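Local coordinates for UDP-galactopyranose mutase (Deinococcus radiodurans, PDB 3HDQ), which probably interconverts UDP-galactopyranose and UDP-galactofuranose, using a bound FAD cofactor, at residues 113-118 / 173-178; 181-186 / 275-280; 301-306 / 324-329. All coordinates share one frame; numbering follows the deposited sequence. Where two conformers were deposited one is given.

Interaction 1. Residues 113-118 / 173-178; sequences ASVDGQ and NKFFRG. With GDU (galactose-uridine-5'-diphosphate), chain K.
With CG1 of Val115 anti to the backbone N (chi1 162°), its CG2 stays beside that nitrogen and faces helix 159-184, where Phe175, its CG anti to the carbonyl carbon (chi1 -69°), swings its ring under the methyl. Val115 CG2 makes a CH-pi contact over one face of that ring, 4.1 Å from the centroid of the Phe175 ring and 18° off the ring normal. The same methyl lies 3.4 Å from Lys174 O, which also accepts a hydrogen bond from Asn299 ND2. Ala113, two residues back along the strand and on the same side, brings its CB to 4.0 Å from Phe175 CE2, so two apolar side chains of strand 111-115 bear on the ring.

Toward the surface, the other methyl of Val115 meets the aliphatic part of Lys174, with CG1 and CG 4.2 Å apart. Past it, Asp116 sits in the type I' turn from Val115 to Gln118 that joins strands 111-115 and 118-122 in a tight hairpin. Its OD2 stays 4.4 Å from Lys174 NZ, too far for a salt bridge; the ammonium pairs with Asp170 on its own helix instead.

The backbone of the same helical turn serves the ligand: Phe175 O accepts a hydrogen bond of 2.9 Å from GDU N3, so a main-chain carbonyl reads the uracil N-H, while Phe176 CD1 approaches GDU O2 to 3.2 Å. Packing of a hairpin strand on one side of the Phe175 helical turn, with the base on the turn's carbonyl, belongs to the uridine end of the UDP-galactose pocket.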
loop_
_atom_site.group_PDB
_atom_site.type_symbol
_atom_site.label_atom_id
_atom_site.label_comp_id
_atom_site.label_asym_id
_atom_site.label_seq_id
_atom_site.Cartn_x
_atom_site.Cartn_y
_atom_site.Cartn_z
ATOM N N ALA A 113 -15.297 28.159 9.927
ATOM C CA ALA A 113 -16.462 27.669 10.657
ATOM C C ALA A 113 -17.737 28.237 10.056
ATOM O O ALA A 113 -17.818 29.429 9.770
ATOM C CB ALA A 113 -16.363 28.025 12.136
ATOM N N SER A 114 -18.725 27.373 9.860
ATOM C CA SER A 114 -20.014 27.788 9.333
ATOM C C SER A 114 -20.918 28.256 10.471
ATOM O O SER A 114 -21.403 27.461 11.278
ATOM C CB SER A 114 -20.659 26.647 8.554
ATOM O OG SER A 114 -21.941 27.019 8.092
ATOM N N VAL A 115 -21.125 29.565 10.534
ATOM C CA VAL A 115 -21.856 30.188 11.628
ATOM C C VAL A 115 -22.674 31.322 11.039
ATOM O O VAL A 115 -22.146 32.137 10.280
ATOM C CB VAL A 115 -20.868 30.768 12.665
ATOM C CG1 VAL A 115 -21.555 31.785 13.569
ATOM C CG2 VAL A 115 -20.232 29.645 13.481
ATOM N N ASP A 116 -23.959 31.369 11.366
ATOM C CA ASP A 116 -24.842 32.386 10.800
ATOM C C ASP A 116 -24.746 32.428 9.269
ATOM O O ASP A 116 -24.768 33.498 8.669
ATOM C CB ASP A 116 -24.513 33.779 11.377
ATOM C CG ASP A 116 -24.874 33.919 12.855
ATOM O OD1 ASP A 116 -25.494 32.989 13.410
ATOM O OD2 ASP A 116 -24.538 34.966 13.455
ATOM N N GLY A 117 -24.627 31.265 8.642
ATOM C CA GLY A 117 -24.607 31.180 7.191
ATOM C C GLY A 117 -23.406 31.824 6.514
ATOM O O GLY A 117 -23.414 32.051 5.307
ATOM N N GLN A 118 -22.375 32.122 7.291
ATOM C CA GLN A 118 -21.128 32.636 6.746
ATOM C C GLN A 118 -20.003 31.664 7.051
ATOM O O GLN A 118 -20.086 30.892 8.007
ATOM C CB GLN A 118 -20.768 33.961 7.412
ATOM C CG GLN A 118 -21.784 35.053 7.270
ATOM C CD GLN A 118 -21.603 36.115 8.343
ATOM O OE1 GLN A 118 -22.361 36.160 9.311
ATOM N NE2 GLN A 118 -20.577 36.948 8.196
ATOM N N ASN A 173 -21.251 30.230 22.542
ATOM C CA ASN A 173 -22.413 29.495 22.044
ATOM C C ASN A 173 -22.338 29.290 20.535
ATOM O O ASN A 173 -22.859 28.304 20.004
ATOM C CB ASN A 173 -23.724 30.207 22.381
ATOM C CG ASN A 173 -24.025 30.235 23.877
ATOM O OD1 ASN A 173 -23.531 29.417 24.654
ATOM N ND2 ASN A 173 -24.852 31.186 24.280
ATOM N N LYS A 174 -21.684 30.224 19.848
ATOM C CA LYS A 174 -21.661 30.205 18.391
ATOM C C LYS A 174 -20.593 29.305 17.769
ATOM O O LYS A 174 -20.829 28.717 16.716
ATOM C CB LYS A 174 -21.589 31.632 17.832
ATOM C CG LYS A 174 -22.962 32.154 17.480
ATOM C CD LYS A 174 -23.052 33.659 17.431
ATOM C CE LYS A 174 -24.513 34.067 17.187
ATOM N NZ LYS A 174 -24.857 35.366 17.837
ATOM N N PHE A 175 -19.442 29.188 18.430
ATOM C CA PHE A 175 -18.316 28.432 17.885
ATOM C C PHE A 175 -17.969 27.147 18.663
ATOM O O PHE A 175 -17.502 26.176 18.070
ATOM C CB PHE A 175 -17.071 29.330 17.770
ATOM C CG PHE A 175 -17.194 30.408 16.722
ATOM C CD1 PHE A 175 -17.825 31.607 17.008
ATOM C CD2 PHE A 175 -16.678 30.216 15.447
ATOM C CE1 PHE A 175 -17.948 32.589 16.041
ATOM C CE2 PHE A 175 -16.802 31.199 14.477
ATOM C CZ PHE A 175 -17.440 32.381 14.773
ATOM N N PHE A 176 -18.188 27.140 19.981
ATOM C CA PHE A 176 -17.718 26.030 20.818
ATOM C C PHE A 176 -18.770 25.084 21.398
ATOM O O PHE A 176 -18.610 23.862 21.310
ATOM C CB PHE A 176 -16.806 26.538 21.933
ATOM C CG PHE A 176 -15.471 26.977 21.442
ATOM C CD1 PHE A 176 -14.427 26.076 21.354
ATOM C CD2 PHE A 176 -15.269 28.281 21.030
ATOM C CE1 PHE A 176 -13.202 26.478 20.890
ATOM C CE2 PHE A 176 -14.044 28.688 20.559
ATOM C CZ PHE A 176 -13.011 27.789 20.487
ATOM N N ARG A 177 -19.825 25.632 21.998
ATOM C CA ARG A 177 -20.799 24.792 22.685
ATOM C C ARG A 177 -21.368 23.701 21.788
ATOM O O ARG A 177 -21.269 22.515 22.111
ATOM C CB ARG A 177 -21.935 25.610 23.291
ATOM C CG ARG A 177 -22.850 24.767 24.185
ATOM C CD ARG A 177 -23.956 25.579 24.825
ATOM N NE ARG A 177 -24.732 26.308 23.826
ATOM C CZ ARG A 177 -25.982 26.723 24.010
ATOM N NH1 ARG A 177 -26.607 26.471 25.159
ATOM N NH2 ARG A 177 -26.615 27.379 23.044
ATOM N N GLY A 178 -21.966 24.101 20.670
ATOM C CA GLY A 178 -22.574 23.148 19.753
ATOM C C GLY A 178 -21.596 22.117 19.184
ATOM O O GLY A 178 -21.920 20.933 19.084
HETATM N N1 GDU K . -13.711 23.088 18.956
HETATM C C2 GDU K . -14.786 23.668 18.687
HETATM N N3 GDU K . -15.287 24.272 17.695
HETATM C C4 GDU K . -14.468 24.302 16.629
HETATM C C5 GDU K . -13.140 23.658 16.758
HETATM C C6 GDU K . -12.818 23.066 17.925
HETATM O O2 GDU K . -15.692 23.631 19.781
HETATM O O4 GDU K . -14.819 24.822 15.572
HETATM C C1D GDU K . -13.428 22.446 20.208
HETATM C C2D GDU K . -13.982 21.021 20.444
HETATM O O2D GDU K . -14.182 20.735 21.823
HETATM C C3D GDU K . -12.873 20.187 19.837
HETATM C C4D GDU K . -11.674 20.903 20.457
HETATM O O4D GDU K . -12.021 22.291 20.473
HETATM O O3D GDU K . -12.985 18.819 20.220
HETATM C C5D GDU K . -10.306 20.527 19.910
HETATM O O5D GDU K . -10.356 20.942 18.533
HETATM P PA GDU K . -9.547 20.187 17.382
HETATM O O1A GDU K . -9.562 21.054 16.170
HETATM O O2A GDU K . -8.157 20.021 17.839
HETATM O O3A GDU K . -10.271 18.828 16.994
HETATM P PB GDU K . -9.496 17.588 16.388
HETATM O O1B GDU K . -10.595 16.603 16.245
HETATM O O2B GDU K . -8.456 16.961 17.240
HETATM O O3B GDU K . -8.925 17.845 14.909
HETATM C "C1'" GDU K . -7.932 17.181 14.102
HETATM C "C2'" GDU K . -6.537 17.724 14.476
HETATM C "C3'" GDU K . -6.666 19.265 14.468
HETATM C "C4'" GDU K . -6.879 19.714 12.991
HETATM C "C5'" GDU K . -8.078 18.921 12.400
HETATM C "C6'" GDU K . -8.215 19.060 10.857
HETATM O "O2'" GDU K . -6.074 17.186 15.729
HETATM O "O3'" GDU K . -5.481 19.840 15.063
HETATM O "O4'" GDU K . -5.660 19.450 12.265
HETATM O "O5'" GDU K . -8.220 17.509 12.721
HETATM O "O6'" GDU K . -9.211 20.037 10.472
#

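Interaction 2. Residues 181-186 / 275-280; sequences RKQWGL and RSLEFR. With GDU (galactose-uridine-5'-diphosphate), chain K.
Arg275 leaves strand 274-284 toward the C-terminal end of helix 159-184, and its first side-chain atom already meets the helix: CB lies 4.3 Å from Trp184 CE3. CG continues to 3.6 Å from Gln183 O. There the chain bends (chi2 69°), which carries CD past the carbonyl oxygens of Gln183 and Trp184 and turns the guanidinium group onto the last helical turn. NE makes the firm bond of the contact, 2.8 Å to Gln183 O at an N-H...O angle of 163°, with the acceptor close to the guanidinium plane. Trp184 O lies over the centre of one guanidinium face, 3.4 Å from Arg275 CZ, without a hydrogen bond. At the tip, NH2 gives two weak bonds to backbone oxygens, one of them to Lys182 O at 3.4 Å.

A positive group is thus set against the carbonyls of a helix C terminus, where the helix dipole would probably welcome it; Gly185, with positive phi, is the first residue to leave the helix. The arginine comes from an outer strand of the six-stranded mixed sheet, so the helix end is fastened to that sheet's margin beside the substrate pocket.

Two side chains of the same turn line that pocket: Trp184 bonds the ligand and Gln183 only packs near it. Trp184 NE1 donates to GDU O3D, a ribose hydroxyl, over 3.0 Å near the plane of the indole. Gln183 CG lies against one face of that indole and approaches GDU O3D to 3.9 Å. Further along the strand, Leu277 crosses Gln183 at about a right angle, CD2 standing 4.1 Å from Gln183 OE1, and Leu277 also touches the FAD.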
loop_
_atom_site.group_PDB
_atom_site.type_symbol
_atom_site.label_atom_id
_atom_site.label_comp_id
_atom_site.label_asym_id
_atom_site.label_seq_id
_atom_site.Cartn_x
_atom_site.Cartn_y
_atom_site.Cartn_z
ATOM N N ARG A 181 -20.539 19.665 22.077
ATOM C CA ARG A 181 -21.630 18.748 22.396
ATOM C C ARG A 181 -21.719 17.663 21.345
ATOM O O ARG A 181 -21.879 16.480 21.673
ATOM C CB ARG A 181 -22.972 19.484 22.492
ATOM C CG ARG A 181 -23.100 20.404 23.716
ATOM C CD ARG A 181 -24.461 21.129 23.784
ATOM N NE ARG A 181 -24.586 21.872 25.035
ATOM C CZ ARG A 181 -25.668 22.551 25.413
ATOM N NH1 ARG A 181 -26.733 22.593 24.628
ATOM N NH2 ARG A 181 -25.681 23.186 26.583
ATOM N N LYS A 182 -21.602 18.065 20.080
ATOM C CA LYS A 182 -21.720 17.120 18.969
ATOM C C LYS A 182 -20.524 16.146 18.910
ATOM O O LYS A 182 -20.709 14.937 18.784
ATOM C CB LYS A 182 -21.902 17.869 17.648
ATOM C CG LYS A 182 -22.306 16.988 16.481
ATOM C CD LYS A 182 -22.901 17.810 15.324
ATOM C CE LYS A 182 -21.890 18.777 14.726
ATOM N NZ LYS A 182 -22.478 19.544 13.588
ATOM N N GLN A 183 -19.313 16.682 19.036
ATOM C CA GLN A 183 -18.084 15.889 18.993
ATOM C C GLN A 183 -17.938 14.878 20.136
ATOM O O GLN A 183 -17.555 13.732 19.906
ATOM C CB GLN A 183 -16.853 16.809 18.947
ATOM C CG GLN A 183 -15.502 16.099 19.113
ATOM C CD GLN A 183 -15.215 15.055 18.030
ATOM O OE1 GLN A 183 -15.983 14.886 17.088
ATOM N NE2 GLN A 183 -14.097 14.363 18.165
ATOM N N TRP A 184 -18.240 15.294 21.359
ATOM C CA TRP A 184 -17.978 14.442 22.529
ATOM C C TRP A 184 -19.209 13.771 23.120
ATOM O O TRP A 184 -19.103 12.775 23.840
ATOM C CB TRP A 184 -17.295 15.254 23.614
ATOM C CG TRP A 184 -16.023 15.825 23.151
ATOM C CD1 TRP A 184 -15.828 17.062 22.615
ATOM C CD2 TRP A 184 -14.752 15.180 23.156
ATOM N NE1 TRP A 184 -14.507 17.235 22.294
ATOM C CE2 TRP A 184 -13.822 16.092 22.614
ATOM C CE3 TRP A 184 -14.306 13.918 23.563
ATOM C CZ2 TRP A 184 -12.468 15.788 22.479
ATOM C CZ3 TRP A 184 -12.958 13.613 23.422
ATOM C CH2 TRP A 184 -12.059 14.546 22.889
ATOM N N GLY A 185 -20.380 14.317 22.822
ATOM C CA GLY A 185 -21.593 13.847 23.458
ATOM C C GLY A 185 -21.632 14.366 24.880
ATOM O O GLY A 185 -22.401 13.875 25.699
ATOM N N LEU A 186 -20.786 15.355 25.163
ATOM C CA LEU A 186 -20.747 16.038 26.451
ATOM C C LEU A 186 -20.827 17.558 26.254
ATOM O O LEU A 186 -20.363 18.079 25.240
ATOM C CB LEU A 186 -19.434 15.723 27.184
ATOM C CG LEU A 186 -19.236 14.499 28.091
ATOM C CD1 LEU A 186 -20.574 13.943 28.575
ATOM C CD2 LEU A 186 -18.416 13.418 27.415
ATOM N N ARG A 275 -13.667 8.174 22.507
ATOM C CA ARG A 275 -14.630 8.610 21.515
ATOM C C ARG A 275 -14.229 8.071 20.138
ATOM O O ARG A 275 -13.045 7.978 19.827
ATOM C CB ARG A 275 -14.727 10.131 21.517
ATOM C CG ARG A 275 -15.904 10.668 20.727
ATOM C CD ARG A 275 -17.236 10.352 21.386
ATOM N NE ARG A 275 -18.255 11.230 20.828
ATOM C CZ ARG A 275 -19.566 11.043 20.919
ATOM N NH1 ARG A 275 -20.066 9.988 21.550
ATOM N NH2 ARG A 275 -20.383 11.927 20.370
ATOM N N SER A 276 -15.211 7.696 19.328
ATOM C CA SER A 276 -14.945 7.136 18.008
ATOM C C SER A 276 -15.518 8.037 16.907
ATOM O O SER A 276 -16.126 9.062 17.194
ATOM C CB SER A 276 -15.536 5.727 17.912
ATOM O OG SER A 276 -15.006 5.001 16.812
ATOM N N LEU A 277 -15.334 7.636 15.651
ATOM C CA LEU A 277 -15.818 8.397 14.500
ATOM C C LEU A 277 -16.306 7.473 13.408
ATOM O O LEU A 277 -15.814 6.360 13.260
ATOM C CB LEU A 277 -14.704 9.264 13.908
ATOM C CG LEU A 277 -14.215 10.382 14.813
ATOM C CD1 LEU A 277 -12.940 11.001 14.276
ATOM C CD2 LEU A 277 -15.320 11.418 14.988
ATOM N N GLU A 278 -17.269 7.952 12.629
ATOM C CA GLU A 278 -17.621 7.295 11.383
ATOM C C GLU A 278 -17.313 8.246 10.236
ATOM O O GLU A 278 -17.684 9.414 10.277
ATOM C CB GLU A 278 -19.087 6.891 11.366
ATOM C CG GLU A 278 -19.533 6.332 10.024
ATOM C CD GLU A 278 -21.039 6.261 9.893
ATOM O OE1 GLU A 278 -21.731 6.310 10.931
ATOM O OE2 GLU A 278 -21.531 6.161 8.751
ATOM N N PHE A 279 -16.624 7.743 9.221
ATOM C CA PHE A 279 -16.189 8.575 8.112
ATOM C C PHE A 279 -16.992 8.269 6.870
ATOM O O PHE A 279 -17.115 7.114 6.483
ATOM C CB PHE A 279 -14.705 8.335 7.813
ATOM C CG PHE A 279 -13.810 8.474 9.013
ATOM C CD1 PHE A 279 -13.426 7.357 9.737
ATOM C CD2 PHE A 279 -13.361 9.717 9.416
ATOM C CE1 PHE A 279 -12.598 7.472 10.840
ATOM C CE2 PHE A 279 -12.534 9.852 10.522
ATOM C CZ PHE A 279 -12.147 8.727 11.238
ATOM N N ARG A 280 -17.546 9.301 6.246
ATOM C CA ARG A 280 -18.198 9.110 4.968
ATOM C C ARG A 280 -17.430 9.823 3.860
ATOM O O ARG A 280 -17.360 11.054 3.797
ATOM C CB ARG A 280 -19.675 9.507 5.025
ATOM C CG ARG A 280 -20.513 8.435 5.698
ATOM C CD ARG A 280 -21.937 8.870 5.945
ATOM N NE ARG A 280 -22.472 8.217 7.136
ATOM C CZ ARG A 280 -23.703 8.388 7.598
ATOM N NH1 ARG A 280 -24.551 9.190 6.963
ATOM N NH2 ARG A 280 -24.090 7.753 8.696
HETATM N N1 GDU K . -13.711 23.088 18.956
HETATM C C2 GDU K . -14.786 23.668 18.687
HETATM N N3 GDU K . -15.287 24.272 17.695
HETATM C C4 GDU K . -14.468 24.302 16.629
HETATM C C5 GDU K . -13.140 23.658 16.758
HETATM C C6 GDU K . -12.818 23.066 17.925
HETATM O O2 GDU K . -15.692 23.631 19.781
HETATM O O4 GDU K . -14.819 24.822 15.572
HETATM C C1D GDU K . -13.428 22.446 20.208
HETATM C C2D GDU K . -13.982 21.021 20.444
HETATM O O2D GDU K . -14.182 20.735 21.823
HETATM C C3D GDU K . -12.873 20.187 19.837
HETATM C C4D GDU K . -11.674 20.903 20.457
HETATM O O4D GDU K . -12.021 22.291 20.473
HETATM O O3D GDU K . -12.985 18.819 20.220
HETATM C C5D GDU K . -10.306 20.527 19.910
HETATM O O5D GDU K . -10.356 20.942 18.533
HETATM P PA GDU K . -9.547 20.187 17.382
HETATM O O1A GDU K . -9.562 21.054 16.170
HETATM O O2A GDU K . -8.157 20.021 17.839
HETATM O O3A GDU K . -10.271 18.828 16.994
HETATM P PB GDU K . -9.496 17.588 16.388
HETATM O O1B GDU K . -10.595 16.603 16.245
HETATM O O2B GDU K . -8.456 16.961 17.240
HETATM O O3B GDU K . -8.925 17.845 14.909
HETATM C "C1'" GDU K . -7.932 17.181 14.102
HETATM C "C2'" GDU K . -6.537 17.724 14.476
HETATM C "C3'" GDU K . -6.666 19.265 14.468
HETATM C "C4'" GDU K . -6.879 19.714 12.991
HETATM C "C5'" GDU K . -8.078 18.921 12.400
HETATM C "C6'" GDU K . -8.215 19.060 10.857
HETATM O "O2'" GDU K . -6.074 17.186 15.729
HETATM O "O3'" GDU K . -5.481 19.840 15.063
HETATM O "O4'" GDU K . -5.660 19.450 12.265
HETATM O "O5'" GDU K . -8.220 17.509 12.721
HETATM O "O6'" GDU K . -9.211 20.037 10.472
#

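Interaction 3. Residues 301-306 / 324-329; sequences YAYTRV and YEYPRA. With GDU (galactose-uridine-5'-diphosphate), chain K.
Arg305 of the substrate pocket and Glu325 of the FAD pocket face each other where the two sites meet, on antiparallel strands 305-308 and 320-336 of the mixed sheet; both also touch the FAD. The arginine runs straight from CG to NE (chi2 -179°) and takes the carboxylate side-on. NE reaches Glu325 OE1 at 2.7 Å from above the carboxylate plane, 42° out of it; Arg305 NH2 meets the syn lone pair of Glu325 OE2 at 3.1 Å. This two-point salt bridge fixes the turn of the guanidinium, so that NH1 can give a nearly straight bond of 2.9 Å to GDU O3B, the oxygen joining phosphate and galactose; toward the substrate Glu325 is thus second-shell.

Backbone bonds tie the segments, Thr304 N to Glu325 O at 3.0 Å and Glu325 N to Arg305 O at 3.2 Å. Away from the ligand lies an aromatic cluster: Tyr324 turns its edge to the face of Tyr303, centroids 4.7 Å apart and planes at 65°, and Tyr303 turns its own edge, offset, to the face of Tyr326. On Tyr324, Val306 CG1 sits nearly over the ring centre, 3.4 Å from the centroid.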
loop_
_atom_site.group_PDB
_atom_site.type_symbol
_atom_site.label_atom_id
_atom_site.label_comp_id
_atom_site.label_asym_id
_atom_site.label_seq_id
_atom_site.Cartn_x
_atom_site.Cartn_y
_atom_site.Cartn_z
ATOM N N TYR A 301 -26.158 20.125 11.023
ATOM C CA TYR A 301 -25.831 18.809 10.481
ATOM C C TYR A 301 -25.358 17.833 11.555
ATOM O O TYR A 301 -24.985 18.241 12.656
ATOM C CB TYR A 301 -24.759 18.938 9.389
ATOM C CG TYR A 301 -25.191 19.763 8.197
ATOM C CD1 TYR A 301 -26.250 19.346 7.399
ATOM C CD2 TYR A 301 -24.547 20.953 7.867
ATOM C CE1 TYR A 301 -26.660 20.086 6.310
ATOM C CE2 TYR A 301 -24.949 21.704 6.755
ATOM C CZ TYR A 301 -26.006 21.257 5.988
ATOM O OH TYR A 301 -26.431 21.961 4.896
ATOM N N ALA A 302 -25.365 16.544 11.225
ATOM C CA ALA A 302 -24.917 15.512 12.167
ATOM C C ALA A 302 -23.406 15.389 12.169
ATOM O O ALA A 302 -22.823 14.924 13.148
ATOM C CB ALA A 302 -25.560 14.170 11.844
ATOM N N TYR A 303 -22.766 15.813 11.079
ATOM C CA TYR A 303 -21.298 15.792 11.016
ATOM C C TYR A 303 -20.655 17.035 11.618
ATOM O O TYR A 303 -21.239 18.115 11.634
ATOM C CB TYR A 303 -20.784 15.570 9.583
ATOM C CG TYR A 303 -21.521 16.334 8.500
ATOM C CD1 TYR A 303 -21.163 17.642 8.171
ATOM C CD2 TYR A 303 -22.570 15.741 7.800
ATOM C CE1 TYR A 303 -21.837 18.335 7.174
ATOM C CE2 TYR A 303 -23.253 16.430 6.803
ATOM C CZ TYR A 303 -22.878 17.722 6.495
ATOM O OH TYR A 303 -23.550 18.405 5.506
ATOM N N THR A 304 -19.437 16.866 12.114
ATOM C CA THR A 304 -18.686 17.963 12.698
ATOM C C THR A 304 -17.975 18.787 11.632
ATOM O O THR A 304 -17.862 19.998 11.769
ATOM C CB THR A 304 -17.630 17.446 13.692
ATOM O OG1 THR A 304 -16.947 16.327 13.113
ATOM C CG2 THR A 304 -18.283 17.029 15.011
ATOM N N ARG A 305 -17.483 18.126 10.584
ATOM C CA ARG A 305 -16.706 18.813 9.558
ATOM C C ARG A 305 -16.596 18.037 8.241
ATOM O O ARG A 305 -16.865 16.833 8.189
ATOM C CB ARG A 305 -15.310 19.162 10.084
ATOM C CG ARG A 305 -14.551 17.976 10.616
ATOM C CD ARG A 305 -13.175 18.347 11.147
ATOM N NE ARG A 305 -12.547 17.152 11.700
ATOM C CZ ARG A 305 -11.587 17.142 12.617
ATOM N NH1 ARG A 305 -11.100 18.279 13.112
ATOM N NH2 ARG A 305 -11.117 15.979 13.046
ATOM N N VAL A 306 -16.221 18.761 7.186
ATOM C CA VAL A 306 -15.883 18.193 5.886
ATOM C C VAL A 306 -14.495 18.658 5.536
ATOM O O VAL A 306 -14.184 19.838 5.678
ATOM C CB VAL A 306 -16.736 18.762 4.736
ATOM C CG1 VAL A 306 -16.955 17.698 3.652
ATOM C CG2 VAL A 306 -18.017 19.352 5.235
ATOM N N TYR A 324 -16.633 13.385 5.286
ATOM C CA TYR A 324 -17.489 13.887 6.365
ATOM C C TYR A 324 -17.317 13.019 7.614
ATOM O O TYR A 324 -17.433 11.797 7.541
ATOM C CB TYR A 324 -18.955 13.831 5.938
ATOM C CG TYR A 324 -19.306 14.785 4.811
ATOM C CD1 TYR A 324 -19.865 16.025 5.078
ATOM C CD2 TYR A 324 -19.082 14.438 3.482
ATOM C CE1 TYR A 324 -20.188 16.895 4.056
ATOM C CE2 TYR A 324 -19.404 15.306 2.446
ATOM C CZ TYR A 324 -19.957 16.533 2.743
ATOM O OH TYR A 324 -20.275 17.410 1.736
ATOM N N GLU A 325 -17.054 13.648 8.757
ATOM C CA GLU A 325 -16.891 12.921 10.013
ATOM C C GLU A 325 -18.120 12.977 10.921
ATOM O O GLU A 325 -18.585 14.054 11.296
ATOM C CB GLU A 325 -15.696 13.454 10.800
ATOM C CG GLU A 325 -14.355 13.219 10.178
ATOM C CD GLU A 325 -13.277 14.005 10.887
ATOM O OE1 GLU A 325 -12.701 14.906 10.249
ATOM O OE2 GLU A 325 -13.027 13.743 12.086
ATOM N N TYR A 326 -18.616 11.804 11.296
ATOM C CA TYR A 326 -19.693 11.701 12.274
ATOM C C TYR A 326 -19.170 11.130 13.601
ATOM O O TYR A 326 -18.679 10.005 13.646
ATOM C CB TYR A 326 -20.813 10.808 11.734
ATOM C CG TYR A 326 -21.407 11.268 10.417
ATOM C CD1 TYR A 326 -20.681 11.182 9.231
ATOM C CD2 TYR A 326 -22.703 11.775 10.356
ATOM C CE1 TYR A 326 -21.227 11.603 8.021
ATOM C CE2 TYR A 326 -23.260 12.198 9.147
ATOM C CZ TYR A 326 -22.519 12.108 7.983
ATOM O OH TYR A 326 -23.070 12.523 6.783
ATOM N N PRO A 327 -19.275 11.907 14.686
ATOM C CA PRO A 327 -18.901 11.450 16.034
ATOM C C PRO A 327 -19.688 10.211 16.439
ATOM O O PRO A 327 -20.901 10.175 16.235
ATOM C CB PRO A 327 -19.302 12.623 16.929
ATOM C CG PRO A 327 -19.302 13.814 16.018
ATOM C CD PRO A 327 -19.774 13.289 14.683
ATOM N N ARG A 328 -19.006 9.212 17.000
ATOM C CA ARG A 328 -19.659 7.984 17.446
ATOM C C ARG A 328 -19.253 7.611 18.875
ATOM O O ARG A 328 -18.092 7.728 19.258
ATOM C CB ARG A 328 -19.330 6.827 16.497
ATOM C CG ARG A 328 -19.937 6.957 15.114
ATOM C CD ARG A 328 -21.453 6.755 15.133
ATOM N NE ARG A 328 -22.063 7.024 13.828
ATOM C CZ ARG A 328 -22.837 8.074 13.554
ATOM N NH1 ARG A 328 -23.107 8.956 14.503
ATOM N NH2 ARG A 328 -23.348 8.246 12.335
ATOM N N ALA A 329 -20.214 7.152 19.664
ATOM C CA ALA A 329 -19.892 6.613 20.979
ATOM C C ALA A 329 -19.215 5.243 20.849
ATOM O O ALA A 329 -18.431 4.842 21.707
ATOM C CB ALA A 329 -21.147 6.500 21.811
HETATM N N1 GDU K . -13.711 23.088 18.956
HETATM C C2 GDU K . -14.786 23.668 18.687
HETATM N N3 GDU K . -15.287 24.272 17.695
HETATM C C4 GDU K . -14.468 24.302 16.629
HETATM C C5 GDU K . -13.140 23.658 16.758
HETATM C C6 GDU K . -12.818 23.066 17.925
HETATM O O2 GDU K . -15.692 23.631 19.781
HETATM O O4 GDU K . -14.819 24.822 15.572
HETATM C C1D GDU K . -13.428 22.446 20.208
HETATM C C2D GDU K . -13.982 21.021 20.444
HETATM O O2D GDU K . -14.182 20.735 21.823
HETATM C C3D GDU K . -12.873 20.187 19.837
HETATM C C4D GDU K . -11.674 20.903 20.457
HETATM O O4D GDU K . -12.021 22.291 20.473
HETATM O O3D GDU K . -12.985 18.819 20.220
HETATM C C5D GDU K . -10.306 20.527 19.910
HETATM O O5D GDU K . -10.356 20.942 18.533
HETATM P PA GDU K . -9.547 20.187 17.382
HETATM O O1A GDU K . -9.562 21.054 16.170
HETATM O O2A GDU K . -8.157 20.021 17.839
HETATM O O3A GDU K . -10.271 18.828 16.994
HETATM P PB GDU K . -9.496 17.588 16.388
HETATM O O1B GDU K . -10.595 16.603 16.245
HETATM O O2B GDU K . -8.456 16.961 17.240
HETATM O O3B GDU K . -8.925 17.845 14.909
HETATM C "C1'" GDU K . -7.932 17.181 14.102
HETATM C "C2'" GDU K . -6.537 17.724 14.476
HETATM C "C3'" GDU K . -6.666 19.265 14.468
HETATM C "C4'" GDU K . -6.879 19.714 12.991
HETATM C "C5'" GDU K . -8.078 18.921 12.400
HETATM C "C6'" GDU K . -8.215 19.060 10.857
HETATM O "O2'" GDU K . -6.074 17.186 15.729
HETATM O "O3'" GDU K . -5.481 19.840 15.063
HETATM O "O4'" GDU K . -5.660 19.450 12.265
HETATM O "O5'" GDU K . -8.220 17.509 12.721
HETATM O "O6'" GDU K . -9.211 20.037 10.472
#

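How the interactions relate
From the N terminus, interaction 1 comes first: 113-118 meets 173-178 after 54 mostly helical residues, tying a strand of the mixed sheet to helix 159-184. The end of that helix then opens interaction 2, whose loop of 88 residues returns on strand 274-284. Interaction 3 follows with a loop of 17 residues between two antiparallel strands. The three loops lie in series, neither nested nor crossed. Interactions 2 and 3 adjoin, since strands 274-284 and 320-336 are sheet neighbours (probable bond from Glu278 N to Tyr326 O) and Lys182 NZ reaches Tyr303 O. All three touch the substrate, at its uracil, ribose and sugar-phosphate link; interactions 1 and 2 join helix to sheet, interaction 3 two strands within it.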